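Local coordinates for iron-regulated outer membrane protein (Neisseria meningitidis, PDB 4B7O), which probably takes up iron or iron-siderophore complexes across the outer membrane as a TonB-dependent transporter, at residues Asn310-Tyr315 / Asp327-Val332; Arg362-Asn367 / Ile382-Gln387. All blocks are in the same frame, centred on the assembly; numbering follows the deposited sequence.

In the fold
Contacts 1 and 2 are consecutive beta hairpins in the barrel wall of this TonB-dependent transporter, their centres about 9 Å apart. Strand 323-339 of contact 1 lies beside strand 355-373 of contact 2, where N329 OD1 accepts a probable hydrogen bond from N365 ND2 at 2.6 Å and D327 OD1 one from N367 ND2 at 2.7 Å. Both are partly buried. The inner, mostly polar face holds the buried side chains: N310, N312, N329 and Y331 in contact 1, N383 and R385 in contact 2. The outer face is more open and mostly apolar or aromatic, R362 and H386 excepted; A328 and A330 sit among L313, Y315 and V332 in contact 1, larger M364, F366, I382 and Y384 in contact 2.

Contact 1: residues Asn310-Tyr315 / Asp327-Val332; sequences NTNLAY and DANAYV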
loop_
_atom_site.group_PDB
_atom_site.type_symbol
_atom_site.label_atom_id
_atom_site.label_comp_id
_atom_site.label_asym_id
_atom_site.label_seq_id
_atom_site.Cartn_x
_atom_site.Cartn_y
_atom_site.Cartn_z
ATOM N N ASN A 310 7.460 -9.523 -9.722
ATOM C CA ASN A 310 8.012 -10.092 -8.511
ATOM C C ASN A 310 8.455 -11.525 -8.735
ATOM O O ASN A 310 7.648 -12.374 -9.131
ATOM C CB ASN A 310 6.933 -10.051 -7.416
ATOM C CG ASN A 310 7.521 -10.122 -6.020
ATOM O OD1 ASN A 310 8.747 -9.985 -5.834
ATOM N ND2 ASN A 310 6.655 -10.325 -5.016
ATOM N N THR A 311 9.716 -11.816 -8.470
ATOM C CA THR A 311 10.150 -13.200 -8.408
ATOM C C THR A 311 10.521 -13.559 -6.985
ATOM O O THR A 311 11.379 -12.917 -6.354
ATOM C CB THR A 311 11.369 -13.420 -9.317
ATOM O OG1 THR A 311 11.010 -12.926 -10.596
ATOM C CG2 THR A 311 11.685 -14.872 -9.442
ATOM N N ASN A 312 9.880 -14.575 -6.455
ATOM C CA ASN A 312 9.963 -14.760 -5.014
ATOM C C ASN A 312 10.263 -16.175 -4.708
ATOM O O ASN A 312 9.635 -17.105 -5.270
ATOM C CB ASN A 312 8.675 -14.355 -4.290
ATOM C CG ASN A 312 8.918 -14.109 -2.763
ATOM O OD1 ASN A 312 9.220 -13.003 -2.323
ATOM N ND2 ASN A 312 8.833 -15.145 -1.989
ATOM N N LEU A 313 11.224 -16.347 -3.810
ATOM C CA LEU A 313 11.462 -17.658 -3.282
ATOM C C LEU A 313 11.244 -17.634 -1.802
ATOM O O LEU A 313 11.832 -16.816 -1.125
ATOM C CB LEU A 313 12.893 -18.049 -3.577
ATOM C CG LEU A 313 13.353 -19.455 -3.212
ATOM C CD1 LEU A 313 12.642 -20.528 -4.023
ATOM C CD2 LEU A 313 14.836 -19.538 -3.514
ATOM N N ALA A 314 10.424 -18.534 -1.293
ATOM C CA ALA A 314 10.119 -18.513 0.162
ATOM C C ALA A 314 10.268 -19.877 0.720
ATOM O O ALA A 314 9.847 -20.851 0.090
ATOM C CB ALA A 314 8.715 -18.002 0.460
ATOM N N TYR A 315 10.928 -19.937 1.880
ATOM C CA TYR A 315 11.142 -21.203 2.563
ATOM C C TYR A 315 10.540 -21.143 3.941
ATOM O O TYR A 315 10.794 -20.159 4.659
ATOM C CB TYR A 315 12.653 -21.469 2.727
ATOM C CG TYR A 315 12.961 -22.582 3.718
ATOM C CD1 TYR A 315 12.524 -23.884 3.484
ATOM C CD2 TYR A 315 13.678 -22.327 4.900
ATOM C CE1 TYR A 315 12.790 -24.905 4.382
ATOM C CE2 TYR A 315 13.971 -23.348 5.798
ATOM C CZ TYR A 315 13.514 -24.629 5.538
ATOM O OH TYR A 315 13.757 -25.659 6.429
ATOM N N ASP A 327 11.401 -18.784 8.848
ATOM C CA ASP A 327 10.872 -18.451 7.552
ATOM C C ASP A 327 11.850 -17.471 6.844
ATOM O O ASP A 327 12.294 -16.473 7.443
ATOM C CB ASP A 327 9.415 -17.985 7.645
ATOM C CG ASP A 327 9.263 -16.455 7.579
ATOM O OD1 ASP A 327 10.150 -15.718 8.079
ATOM O OD2 ASP A 327 8.233 -15.973 7.045
ATOM N N ALA A 328 12.216 -17.779 5.599
ATOM C CA ALA A 328 13.072 -16.863 4.827
ATOM C C ALA A 328 12.462 -16.591 3.502
ATOM O O ALA A 328 11.816 -17.435 2.916
ATOM C CB ALA A 328 14.406 -17.499 4.590
ATOM N N ASN A 329 12.696 -15.421 2.985
ATOM C CA ASN A 329 12.423 -15.252 1.591
ATOM C C ASN A 329 13.528 -14.522 0.821
ATOM O O ASN A 329 14.397 -13.836 1.430
ATOM C CB ASN A 329 11.046 -14.644 1.385
ATOM C CG ASN A 329 11.002 -13.176 1.686
ATOM O OD1 ASN A 329 11.589 -12.694 2.685
ATOM N ND2 ASN A 329 10.301 -12.417 0.803
ATOM N N ALA A 330 13.516 -14.696 -0.501
ATOM C CA ALA A 330 14.412 -13.900 -1.314
ATOM C C ALA A 330 13.681 -13.468 -2.559
ATOM O O ALA A 330 12.999 -14.269 -3.210
ATOM C CB ALA A 330 15.619 -14.734 -1.713
ATOM N N TYR A 331 13.845 -12.215 -2.933
ATOM C CA TYR A 331 13.101 -11.775 -4.021
ATOM C C TYR A 331 13.805 -10.722 -4.874
ATOM O O TYR A 331 14.774 -10.087 -4.455
ATOM C CB TYR A 331 11.774 -11.217 -3.470
ATOM C CG TYR A 331 11.969 -9.987 -2.664
ATOM C CD1 TYR A 331 11.993 -8.763 -3.254
ATOM C CD2 TYR A 331 12.197 -10.077 -1.283
ATOM C CE1 TYR A 331 12.207 -7.628 -2.487
ATOM C CE2 TYR A 331 12.399 -8.965 -0.515
ATOM C CZ TYR A 331 12.400 -7.754 -1.117
ATOM O OH TYR A 331 12.584 -6.654 -0.344
ATOM N N VAL A 332 13.192 -10.473 -6.028
ATOM C CA VAL A 332 13.582 -9.399 -6.975
ATOM C C VAL A 332 12.335 -8.714 -7.430
ATOM O O VAL A 332 11.442 -9.311 -7.983
ATOM C CB VAL A 332 14.230 -10.023 -8.236
ATOM C CG1 VAL A 332 14.753 -8.947 -9.148
ATOM C CG2 VAL A 332 15.330 -11.018 -7.834
#
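N329 ND2 is shared between two acceptors: it gives a weak hydrogen bond to OD1 of N312, 3.4 Å away with an angle of 154° at the hydrogen, and another to the backbone oxygen of N123. With N329 OD1 engaged by N365, the amide is held at both ends and its rotation is probably well fixed. N312 swings its CG anti to the backbone N (chi1 -161°), which carries OD1 toward the partner strand, where it also lies 3.3 Å from Y331 CB. The planes of the N312 amide and the Y331 ring are nearly parallel, 7° apart, but the groups do not stack; the amide oxygen approaches obliquely.

Beneath these side chains runs a regular antiparallel ladder. L313 and A330 form a hydrogen-bonded pair, with L313 N to A330 O and A330 N to L313 O both at 2.8 Å; Y315 with A328 and T311 with V332 repeat the pattern. Between them, A314 and N329 make a non-hydrogen-bonded pair whose CB atoms approach to 4.2 Å.

This hairpin belongs to the beta-barrel. The face with N310, N312 and Y331 looks inward, and N310 and Y331 touch A124, within the plug domain. Backbone bonds of N312 with S269 and A314 with V267 join it to strand 264-276, and those of D327 with N367 and N329 with N365 join it to strand 355-373, so the barrel wall continues on both sides.

Contact 2: residues Arg362-Asn367 / Ile382-Gln387; sequences RGMNFN and INYRHQ
Backbone hydrogen bonds between M364 and Y384 anchor the middle of this antiparallel pairing: M364 N reaches Y384 O at 3.1 Å and Y384 N reaches M364 O at 3.0 Å. F366 N adds a bond of 3.0 Å to I382 O. At the far end R362 and H386 are paired through their main chains as well, but the bonds are modelled so short that their lengths are doubtful. In the intervening non-hydrogen-bonded pair, G363 has no side chain to set against R385, and the two CA atoms lie 4.2 Å apart.

One hydrogen bond joins side chains across the strands. N383 ND2 donates to N365 OD1 over 3.3 Å, fairly straight at 159°, and the acceptor lies close to the N383 amide plane. The donor, however, stands 36° above the carbonyl plane of N365, and the two amides are turned 70° against each other. The strand pairing puts both amides on one face; with CG beside the backbone N in each, the amide ends reach each other. Each has a further partner, N329 for N365 ND2 and R465 for N383 OD1.

In the barrel of a TonB-dependent receptor, the hairpin formed by strands 355-373 and 376-391 has this polar face inward, where N365 touches N123 and N383 touches I160 of the plug domain.

On the other face the apolar contact is between M364 and Y384. M364, extended beyond CG, crosses Y384 obliquely: its CG lies 3.9 Å from Y384 CB, and its terminal CE comes within 4.1 Å of Y384 CG.

On the inner face R385 carries the charge. Its chain, bent at chi3, brings NH2 of the guanidinium group to a salt bridge with OD2 of D444 on strand 441-455.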
loop_
_atom_site.group_PDB
_atom_site.type_symbol
_atom_site.label_atom_id
_atom_site.label_comp_id
_atom_site.label_asym_id
_atom_site.label_seq_id
_atom_site.Cartn_x
_atom_site.Cartn_y
_atom_site.Cartn_z
ATOM N N ARG A 362 16.128 -5.792 -4.655
ATOM C CA ARG A 362 16.390 -7.179 -4.191
ATOM C C ARG A 362 16.438 -7.230 -2.686
ATOM O O ARG A 362 16.912 -6.291 -2.030
ATOM C CB ARG A 362 17.713 -7.747 -4.695
ATOM C CG ARG A 362 17.923 -7.535 -6.169
ATOM C CD ARG A 362 19.368 -7.172 -6.453
ATOM N NE ARG A 362 19.762 -7.850 -7.664
ATOM C CZ ARG A 362 20.353 -9.037 -7.673
ATOM N NH1 ARG A 362 20.639 -9.648 -6.517
ATOM N NH2 ARG A 362 20.677 -9.600 -8.842
ATOM N N GLY A 363 15.951 -8.329 -2.146
ATOM C CA GLY A 363 15.836 -8.435 -0.713
ATOM C C GLY A 363 15.833 -9.855 -0.310
ATOM O O GLY A 363 15.506 -10.737 -1.113
ATOM N N MET A 364 16.263 -10.073 0.916
ATOM C CA MET A 364 16.123 -11.356 1.579
ATOM C C MET A 364 15.793 -11.154 3.026
ATOM O O MET A 364 16.188 -10.168 3.622
ATOM C CB MET A 364 17.357 -12.225 1.429
ATOM C CG MET A 364 18.601 -11.425 1.190
ATOM S SD MET A 364 20.037 -12.510 1.102
ATOM C CE MET A 364 21.336 -11.420 1.714
ATOM N N ASN A 365 15.059 -12.105 3.569
ATOM C CA ASN A 365 14.675 -12.070 4.970
ATOM C C ASN A 365 14.888 -13.398 5.590
ATOM O O ASN A 365 14.464 -14.422 5.039
ATOM C CB ASN A 365 13.209 -11.726 5.101
ATOM C CG ASN A 365 12.914 -10.369 4.536
ATOM O OD1 ASN A 365 13.509 -9.402 4.965
ATOM N ND2 ASN A 365 12.040 -10.304 3.517
ATOM N N PHE A 366 15.566 -13.391 6.727
ATOM C CA PHE A 366 15.637 -14.627 7.509
ATOM C C PHE A 366 15.084 -14.367 8.907
ATOM O O PHE A 366 15.603 -13.535 9.643
ATOM C CB PHE A 366 17.059 -15.128 7.608
ATOM C CG PHE A 366 17.711 -15.410 6.274
ATOM C CD1 PHE A 366 18.299 -14.372 5.528
ATOM C CD2 PHE A 366 17.770 -16.712 5.772
ATOM C CE1 PHE A 366 18.906 -14.614 4.298
ATOM C CE2 PHE A 366 18.397 -16.960 4.546
ATOM C CZ PHE A 366 18.957 -15.912 3.809
ATOM N N ASN A 367 14.019 -15.066 9.247
ATOM C CA ASN A 367 13.406 -14.921 10.554
ATOM C C ASN A 367 13.464 -16.246 11.305
ATOM O O ASN A 367 12.881 -17.230 10.855
ATOM C CB ASN A 367 11.969 -14.414 10.369
ATOM C CG ASN A 367 11.902 -13.189 9.423
ATOM O OD1 ASN A 367 12.163 -12.027 9.827
ATOM N ND2 ASN A 367 11.589 -13.447 8.140
ATOM N N ILE A 382 17.227 -11.314 10.220
ATOM C CA ILE A 382 18.064 -10.416 9.380
ATOM C C ILE A 382 17.255 -9.925 8.192
ATOM O O ILE A 382 16.544 -10.699 7.579
ATOM C CB ILE A 382 19.244 -11.233 8.788
ATOM C CG1 ILE A 382 20.158 -11.710 9.900
ATOM C CG2 ILE A 382 20.098 -10.384 7.860
ATOM C CD1 ILE A 382 20.928 -10.533 10.483
ATOM N N ASN A 383 17.383 -8.641 7.879
ATOM C CA ASN A 383 16.685 -8.013 6.787
ATOM C C ASN A 383 17.716 -7.373 5.887
ATOM O O ASN A 383 18.539 -6.582 6.374
ATOM C CB ASN A 383 15.804 -6.890 7.321
ATOM C CG ASN A 383 14.811 -7.356 8.368
ATOM O OD1 ASN A 383 14.776 -6.789 9.463
ATOM N ND2 ASN A 383 14.001 -8.388 8.043
ATOM N N TYR A 384 17.677 -7.725 4.594
ATOM C CA TYR A 384 18.481 -7.036 3.580
ATOM C C TYR A 384 17.643 -6.478 2.424
ATOM O O TYR A 384 16.906 -7.205 1.760
ATOM C CB TYR A 384 19.499 -8.039 2.992
ATOM C CG TYR A 384 20.358 -7.431 1.916
ATOM C CD1 TYR A 384 21.411 -6.587 2.263
ATOM C CD2 TYR A 384 20.090 -7.649 0.547
ATOM C CE1 TYR A 384 22.201 -5.996 1.310
ATOM C CE2 TYR A 384 20.888 -7.074 -0.435
ATOM C CZ TYR A 384 21.945 -6.247 -0.023
ATOM O OH TYR A 384 22.768 -5.620 -0.899
ATOM N N ARG A 385 17.776 -5.218 2.107
ATOM C CA ARG A 385 17.101 -4.749 0.900
ATOM C C ARG A 385 18.022 -3.909 0.064
ATOM O O ARG A 385 18.576 -2.979 0.594
ATOM C CB ARG A 385 15.892 -3.877 1.240
ATOM C CG ARG A 385 15.029 -3.668 0.022
ATOM C CD ARG A 385 13.746 -2.946 0.310
ATOM N NE ARG A 385 13.999 -1.693 0.946
ATOM C CZ ARG A 385 13.098 -1.013 1.640
ATOM N NH1 ARG A 385 11.842 -1.463 1.781
ATOM N NH2 ARG A 385 13.478 0.121 2.160
ATOM N N HIS A 386 18.142 -4.211 -1.231
ATOM C CA HIS A 386 18.873 -3.354 -2.190
ATOM C C HIS A 386 17.967 -2.787 -3.239
ATOM O O HIS A 386 17.243 -3.538 -3.961
ATOM C CB HIS A 386 20.027 -4.143 -2.866
ATOM C CG HIS A 386 20.973 -3.274 -3.672
ATOM N ND1 HIS A 386 20.753 -2.975 -4.977
ATOM C CD2 HIS A 386 22.142 -2.602 -3.305
ATOM C CE1 HIS A 386 21.733 -2.166 -5.413
ATOM N NE2 HIS A 386 22.575 -1.930 -4.387
ATOM N N GLN A 387 17.983 -1.461 -3.333
ATOM C CA GLN A 387 17.294 -0.782 -4.404
ATOM C C GLN A 387 18.164 -0.104 -5.423
ATOM O O GLN A 387 19.110 0.581 -5.049
ATOM C CB GLN A 387 16.370 0.275 -3.825
ATOM C CG GLN A 387 15.012 -0.306 -3.552
ATOM C CD GLN A 387 14.267 0.503 -2.550
ATOM O OE1 GLN A 387 14.650 0.553 -1.375
ATOM N NE2 GLN A 387 13.206 1.150 -2.998
#